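PDB 1SI1: iron binding protein FbpA from Mannheimia haemolytica, which binds ferric iron in the periplasm and probably delivers it to an uptake system in the inner membrane. Local coordinates for residues 70-75 with 233-238; 5-10 with 53-58. One frame throughout, in Å; residues are numbered along the deposited sequence.

Interaction 1 of 2, residues 70-75 with 233-238; sequences DLAQKI and GVVIAK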
loop_
_atom_site.group_PDB
_atom_site.type_symbol
_atom_site.label_atom_id
_atom_site.label_comp_id
_atom_site.label_asym_id
_atom_site.label_seq_id
_atom_site.Cartn_x
_atom_site.Cartn_y
_atom_site.Cartn_z
ATOM N N ASP A 70 -8.387 -15.763 -11.105
ATOM C CA ASP A 70 -7.932 -16.220 -12.407
ATOM C C ASP A 70 -8.088 -15.127 -13.463
ATOM O O ASP A 70 -8.508 -15.385 -14.589
ATOM C CB ASP A 70 -8.682 -17.498 -12.819
ATOM C CG ASP A 70 -8.022 -18.212 -13.987
ATOM O OD1 ASP A 70 -8.756 -18.766 -14.837
ATOM O OD2 ASP A 70 -6.781 -18.260 -14.147
ATOM N N LEU A 71 -7.736 -13.898 -13.099
ATOM C CA LEU A 71 -7.884 -12.759 -13.996
ATOM C C LEU A 71 -6.567 -12.241 -14.532
ATOM O O LEU A 71 -6.562 -11.314 -15.325
ATOM C CB LEU A 71 -8.636 -11.626 -13.304
ATOM C CG LEU A 71 -10.120 -11.902 -13.079
ATOM C CD1 LEU A 71 -10.740 -10.718 -12.404
ATOM C CD2 LEU A 71 -10.815 -12.212 -14.393
ATOM N N ALA A 72 -5.461 -12.819 -14.104
ATOM C CA ALA A 72 -4.137 -12.385 -14.512
ATOM C C ALA A 72 -3.591 -13.285 -15.602
ATOM O O ALA A 72 -3.921 -14.468 -15.674
ATOM C CB ALA A 72 -3.209 -12.408 -13.319
ATOM N N GLN A 73 -2.754 -12.720 -16.460
ATOM C CA GLN A 73 -1.861 -13.549 -17.246
ATOM C C GLN A 73 -0.417 -13.254 -16.899
ATOM O O GLN A 73 -0.067 -12.183 -16.419
ATOM C CB GLN A 73 -2.140 -13.488 -18.755
ATOM C CG GLN A 73 -2.183 -12.150 -19.385
ATOM C CD GLN A 73 -2.465 -12.259 -20.874
ATOM O OE1 GLN A 73 -1.695 -12.885 -21.599
ATOM N NE2 GLN A 73 -3.548 -11.650 -21.331
ATOM N N LYS A 74 0.420 -14.251 -17.121
ATOM C CA LYS A 74 1.835 -14.162 -16.840
ATOM C C LYS A 74 2.511 -13.381 -17.942
ATOM O O LYS A 74 2.215 -13.571 -19.132
ATOM C CB LYS A 74 2.450 -15.554 -16.742
ATOM C CG LYS A 74 2.041 -16.297 -15.488
ATOM C CD LYS A 74 2.410 -17.748 -15.512
ATOM C CE LYS A 74 2.053 -18.389 -14.203
ATOM N NZ LYS A 74 2.550 -19.791 -14.111
ATOM N N ILE A 75 3.404 -12.490 -17.538
ATOM C CA ILE A 75 4.076 -11.578 -18.438
ATOM C C ILE A 75 5.570 -11.761 -18.254
ATOM O O ILE A 75 6.083 -11.671 -17.142
ATOM C CB ILE A 75 3.682 -10.104 -18.130
ATOM C CG1 ILE A 75 2.166 -9.903 -18.289
ATOM C CG2 ILE A 75 4.481 -9.128 -18.997
ATOM C CD1 ILE A 75 1.631 -10.197 -19.674
ATOM N N GLY A 233 -0.246 -1.599 -7.814
ATOM C CA GLY A 233 0.326 -2.301 -8.938
ATOM C C GLY A 233 -0.644 -2.594 -10.034
ATOM O O GLY A 233 -1.737 -2.050 -10.070
ATOM N N VAL A 234 -0.216 -3.480 -10.920
ATOM C CA VAL A 234 -0.937 -3.777 -12.142
ATOM C C VAL A 234 -0.847 -5.244 -12.492
ATOM O O VAL A 234 0.086 -5.934 -12.119
ATOM C CB VAL A 234 -0.413 -2.953 -13.350
ATOM C CG1 VAL A 234 -0.848 -1.497 -13.258
ATOM C CG2 VAL A 234 1.118 -3.060 -13.483
ATOM N N VAL A 235 -1.846 -5.679 -13.234
ATOM C CA VAL A 235 -1.973 -7.024 -13.734
ATOM C C VAL A 235 -2.456 -6.865 -15.159
ATOM O O VAL A 235 -3.261 -5.987 -15.456
ATOM C CB VAL A 235 -3.005 -7.797 -12.914
ATOM C CG1 VAL A 235 -3.454 -9.077 -13.619
ATOM C CG2 VAL A 235 -2.458 -8.117 -11.513
ATOM N N ILE A 236 -1.960 -7.708 -16.049
ATOM C CA ILE A 236 -2.502 -7.769 -17.398
ATOM C C ILE A 236 -3.649 -8.762 -17.370
ATOM O O ILE A 236 -3.473 -9.892 -16.961
ATOM C CB ILE A 236 -1.416 -8.189 -18.393
ATOM C CG1 ILE A 236 -0.277 -7.160 -18.408
ATOM C CG2 ILE A 236 -2.005 -8.349 -19.785
ATOM C CD1 ILE A 236 -0.703 -5.737 -18.600
ATOM N N ALA A 237 -4.832 -8.328 -17.783
ATOM C CA ALA A 237 -6.023 -9.159 -17.724
ATOM C C ALA A 237 -5.897 -10.415 -18.575
ATOM O O ALA A 237 -5.309 -10.389 -19.663
ATOM C CB ALA A 237 -7.226 -8.364 -18.152
ATOM N N LYS A 238 -6.496 -11.497 -18.086
ATOM C CA LYS A 238 -6.478 -12.786 -18.767
ATOM C C LYS A 238 -6.871 -12.685 -20.235
ATOM O O LYS A 238 -6.211 -13.269 -21.087
ATOM C CB LYS A 238 -7.407 -13.775 -18.061
ATOM C CG LYS A 238 -7.292 -15.202 -18.609
ATOM C CD LYS A 238 -8.056 -16.211 -17.770
ATOM C CE LYS A 238 -8.126 -17.562 -18.480
ATOM N NZ LYS A 238 -8.642 -18.657 -17.608
HETATM O O HOH W 1 -0.183 -9.752 -15.230
#
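Ala72 and Ala237 form a single backbone bridge, made where the loop 70-75 runs across the 235-238 part of the chain, the touching parts heading 114° apart. Gln73 N gives a hydrogen bond to Ile236 O (3.0 Å). Lys238 N bonds to Leu71 O at 2.8 Å, from well above the carbonyl plane. One water joins the backbones further, donating to Gln73 O and accepting from Ile236 N.

The Gln73 amide adds a side-chain grip. Its CG sits between the backbone N and the carbonyl carbon (chi1 53°), and NE2 reaches Ala237 O at 2.7 Å in an almost straight bond (174°). The acceptor lies in the amide plane, and Lys243 binds OE1, so both ends of the amide are held. The extended Lys238 chain ends in a salt bridge, NZ to Asp70 OD1 (2.8 Å), on the syn side but clearly out of the carboxylate plane. Ala72 CB is tight against Val235 CG1 (3.4 Å). Ile75 crosses Ile236 at about a right angle, CG1 to CG1 3.7 Å.

Asp70 closes helix 60-67 as the C-prime residue of a Schellman motif. Ile236 also packs on helix 243-253, while Ile75 touches Phe96 of strand 96-108.

Interaction 2 of 2, residues 5-10 with 53-58; sequences NVYSYR and DVLLTV
Asn5 O takes two donors, Asp53 N and Val54 N, beside a parallel pairing in which the axes of 5-8 and 54-58 approach to 4.7 Å, 25° apart. Neighbouring parallel strands like these belong to the sheet of one lobe of the periplasmic binding protein fold, with Tyr9 and Val58 at the end facing the iron site. Tyr7 uses both its backbone groups: its N donates to Val54 O (2.8 Å) and its O accepts from Leu56 N (2.8 Å). Tyr9 N then bonds to Leu56 O (2.9 Å), just past the end of strand 3-8.

Among the polar side chains, Asp53 OD1 accepts from Asn5 N (2.8 Å) with its anti lone pair. The Asn5 amide and Asp53 carboxylate planes are only 11° apart. Asp53 OD2 is taken by Ser240 and Asn242, and Asn5 OD1 by Asn31. Ser8 OG, anti to its own N (chi1 179°), bonds to Arg10 O, tying the chain just after the strand back to Ser8.

Side chains lie on both faces. Val6, Val54 and Leu56 form an apolar group on one, with Ser8 OG beside Leu56 CD2. Tyr7 and Leu55 share the other, Tyr7 CB meeting Leu55 CD2 at 3.9 Å. Past the end of strand 3-8, Tyr9 CE2 touches Val58 CB (3.7 Å). Val58 CG2 lies over one face of the Arg10 guanidinium, 3.5 Å from NH1, and Glu268 forms a salt bridge with that nitrogen.

The donors around the buried Asp53 carboxylate would favour its charged form. Glu268 would likewise offset the charge of buried Arg10, although Arg101 lies close by.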
loop_
_atom_site.group_PDB
_atom_site.type_symbol
_atom_site.label_atom_id
_atom_site.label_comp_id
_atom_site.label_asym_id
_atom_site.label_seq_id
_atom_site.Cartn_x
_atom_site.Cartn_y
_atom_site.Cartn_z
ATOM N N ASN A 5 -7.042 -0.444 -22.515
ATOM C CA ASN A 5 -8.123 -0.221 -21.574
ATOM C C ASN A 5 -7.660 -0.533 -20.160
ATOM O O ASN A 5 -7.311 -1.667 -19.851
ATOM C CB ASN A 5 -9.301 -1.093 -21.949
ATOM C CG ASN A 5 -9.748 -0.868 -23.376
ATOM O OD1 ASN A 5 -9.968 0.268 -23.787
ATOM N ND2 ASN A 5 -9.871 -1.943 -24.135
ATOM N N VAL A 6 -7.629 0.503 -19.338
ATOM C CA VAL A 6 -7.143 0.396 -17.978
ATOM C C VAL A 6 -8.351 0.395 -17.058
ATOM O O VAL A 6 -9.070 1.387 -17.009
ATOM C CB VAL A 6 -6.259 1.573 -17.623
ATOM C CG1 VAL A 6 -5.822 1.476 -16.154
ATOM C CG2 VAL A 6 -5.041 1.608 -18.545
ATOM N N TYR A 7 -8.600 -0.718 -16.372
ATOM C CA TYR A 7 -9.611 -0.799 -15.324
ATOM C C TYR A 7 -8.914 -0.515 -14.019
ATOM O O TYR A 7 -7.988 -1.225 -13.633
ATOM C CB TYR A 7 -10.250 -2.182 -15.257
ATOM C CG TYR A 7 -11.278 -2.509 -16.316
ATOM C CD1 TYR A 7 -11.158 -2.046 -17.624
ATOM C CD2 TYR A 7 -12.350 -3.349 -16.012
ATOM C CE1 TYR A 7 -12.107 -2.377 -18.595
ATOM C CE2 TYR A 7 -13.293 -3.685 -16.965
ATOM C CZ TYR A 7 -13.159 -3.205 -18.253
ATOM O OH TYR A 7 -14.087 -3.548 -19.201
ATOM N N SER A 8 -9.363 0.516 -13.330
ATOM C CA SER A 8 -8.649 1.038 -12.184
ATOM C C SER A 8 -9.514 1.107 -10.948
ATOM O O SER A 8 -10.608 1.645 -10.972
ATOM C CB SER A 8 -8.140 2.436 -12.482
ATOM O OG SER A 8 -7.459 2.969 -11.373
ATOM N N TYR A 9 -9.014 0.544 -9.864
ATOM C CA TYR A 9 -9.565 0.777 -8.539
ATOM C C TYR A 9 -9.267 2.207 -8.086
ATOM O O TYR A 9 -10.028 2.820 -7.324
ATOM C CB TYR A 9 -8.951 -0.229 -7.550
ATOM C CG TYR A 9 -9.046 0.195 -6.113
ATOM C CD1 TYR A 9 -10.154 -0.122 -5.337
ATOM C CD2 TYR A 9 -8.020 0.931 -5.528
ATOM C CE1 TYR A 9 -10.229 0.293 -4.019
ATOM C CE2 TYR A 9 -8.096 1.353 -4.245
ATOM C CZ TYR A 9 -9.189 1.028 -3.484
ATOM O OH TYR A 9 -9.238 1.461 -2.172
ATOM N N ARG A 10 -8.118 2.728 -8.500
ATOM C CA ARG A 10 -7.668 4.041 -8.105
ATOM C C ARG A 10 -8.377 5.122 -8.918
ATOM O O ARG A 10 -8.643 4.940 -10.105
ATOM C CB ARG A 10 -6.162 4.103 -8.286
ATOM C CG ARG A 10 -5.504 5.436 -8.084
ATOM C CD ARG A 10 -4.024 5.286 -7.815
ATOM N NE ARG A 10 -3.783 4.943 -6.420
ATOM C CZ ARG A 10 -2.598 4.734 -5.880
ATOM N NH1 ARG A 10 -2.532 4.513 -4.585
ATOM N NH2 ARG A 10 -1.492 4.721 -6.603
ATOM N N ASP A 53 -7.581 -4.543 -20.320
ATOM C CA ASP A 53 -6.202 -4.848 -20.682
ATOM C C ASP A 53 -5.322 -4.802 -19.453
ATOM O O ASP A 53 -4.601 -5.755 -19.160
ATOM C CB ASP A 53 -5.681 -3.832 -21.688
ATOM C CG ASP A 53 -6.284 -4.014 -23.043
ATOM O OD1 ASP A 53 -6.780 -3.024 -23.612
ATOM O OD2 ASP A 53 -6.284 -5.120 -23.589
ATOM N N VAL A 54 -5.355 -3.673 -18.760
ATOM C CA VAL A 54 -4.545 -3.484 -17.563
ATOM C C VAL A 54 -5.490 -3.285 -16.393
ATOM O O VAL A 54 -6.376 -2.451 -16.453
ATOM C CB VAL A 54 -3.651 -2.263 -17.683
ATOM C CG1 VAL A 54 -2.890 -2.005 -16.369
ATOM C CG2 VAL A 54 -2.677 -2.425 -18.848
ATOM N N LEU A 55 -5.279 -4.052 -15.338
ATOM C CA LEU A 55 -6.005 -3.939 -14.090
ATOM C C LEU A 55 -5.077 -3.267 -13.107
ATOM O O LEU A 55 -4.006 -3.780 -12.798
ATOM C CB LEU A 55 -6.420 -5.316 -13.604
ATOM C CG LEU A 55 -7.083 -6.209 -14.651
ATOM C CD1 LEU A 55 -7.505 -7.491 -13.988
ATOM C CD2 LEU A 55 -8.271 -5.511 -15.284
ATOM N N LEU A 56 -5.472 -2.096 -12.658
ATOM C CA LEU A 56 -4.660 -1.294 -11.782
ATOM C C LEU A 56 -5.333 -1.208 -10.443
ATOM O O LEU A 56 -6.486 -0.813 -10.337
ATOM C CB LEU A 56 -4.490 0.091 -12.393
ATOM C CG LEU A 56 -3.498 1.044 -11.712
ATOM C CD1 LEU A 56 -2.916 2.051 -12.687
ATOM C CD2 LEU A 56 -4.138 1.771 -10.532
ATOM N N THR A 57 -4.638 -1.627 -9.400
ATOM C CA THR A 57 -5.230 -1.600 -8.098
ATOM C C THR A 57 -4.202 -1.307 -7.026
ATOM O O THR A 57 -3.036 -1.024 -7.311
ATOM C CB THR A 57 -6.020 -2.894 -7.847
ATOM O OG1 THR A 57 -6.870 -2.728 -6.705
ATOM C CG2 THR A 57 -5.108 -4.075 -7.539
ATOM N N VAL A 58 -4.682 -1.297 -5.799
ATOM C CA VAL A 58 -3.914 -0.834 -4.674
ATOM C C VAL A 58 -4.052 -1.858 -3.577
ATOM O O VAL A 58 -5.150 -2.310 -3.312
ATOM C CB VAL A 58 -4.448 0.539 -4.189
ATOM C CG1 VAL A 58 -3.745 0.968 -2.933
ATOM C CG2 VAL A 58 -4.299 1.607 -5.272
#

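Interactions 1 and 2 are neighbours in one sheet, their centres 10 Å apart. Strand 228-236 runs antiparallel to strand 54-58, and probable hydrogen bonds join them: Leu55 N to Val235 O at 2.8 Å and Gly233 N to Thr57 O at 2.9 Å. Strand 54-58 therefore lies between strand 3-8 and strand 228-236. The two contacts differ in their place relative to the metal. Interaction 2 ends near it: the Val58 side chain is about 6 Å from the ferric ion, and that of Tyr9 is about 5 Å from that of the iron ligand Tyr142. Interaction 1 lies away from the iron site, where strand 228-236 gives way to a loop.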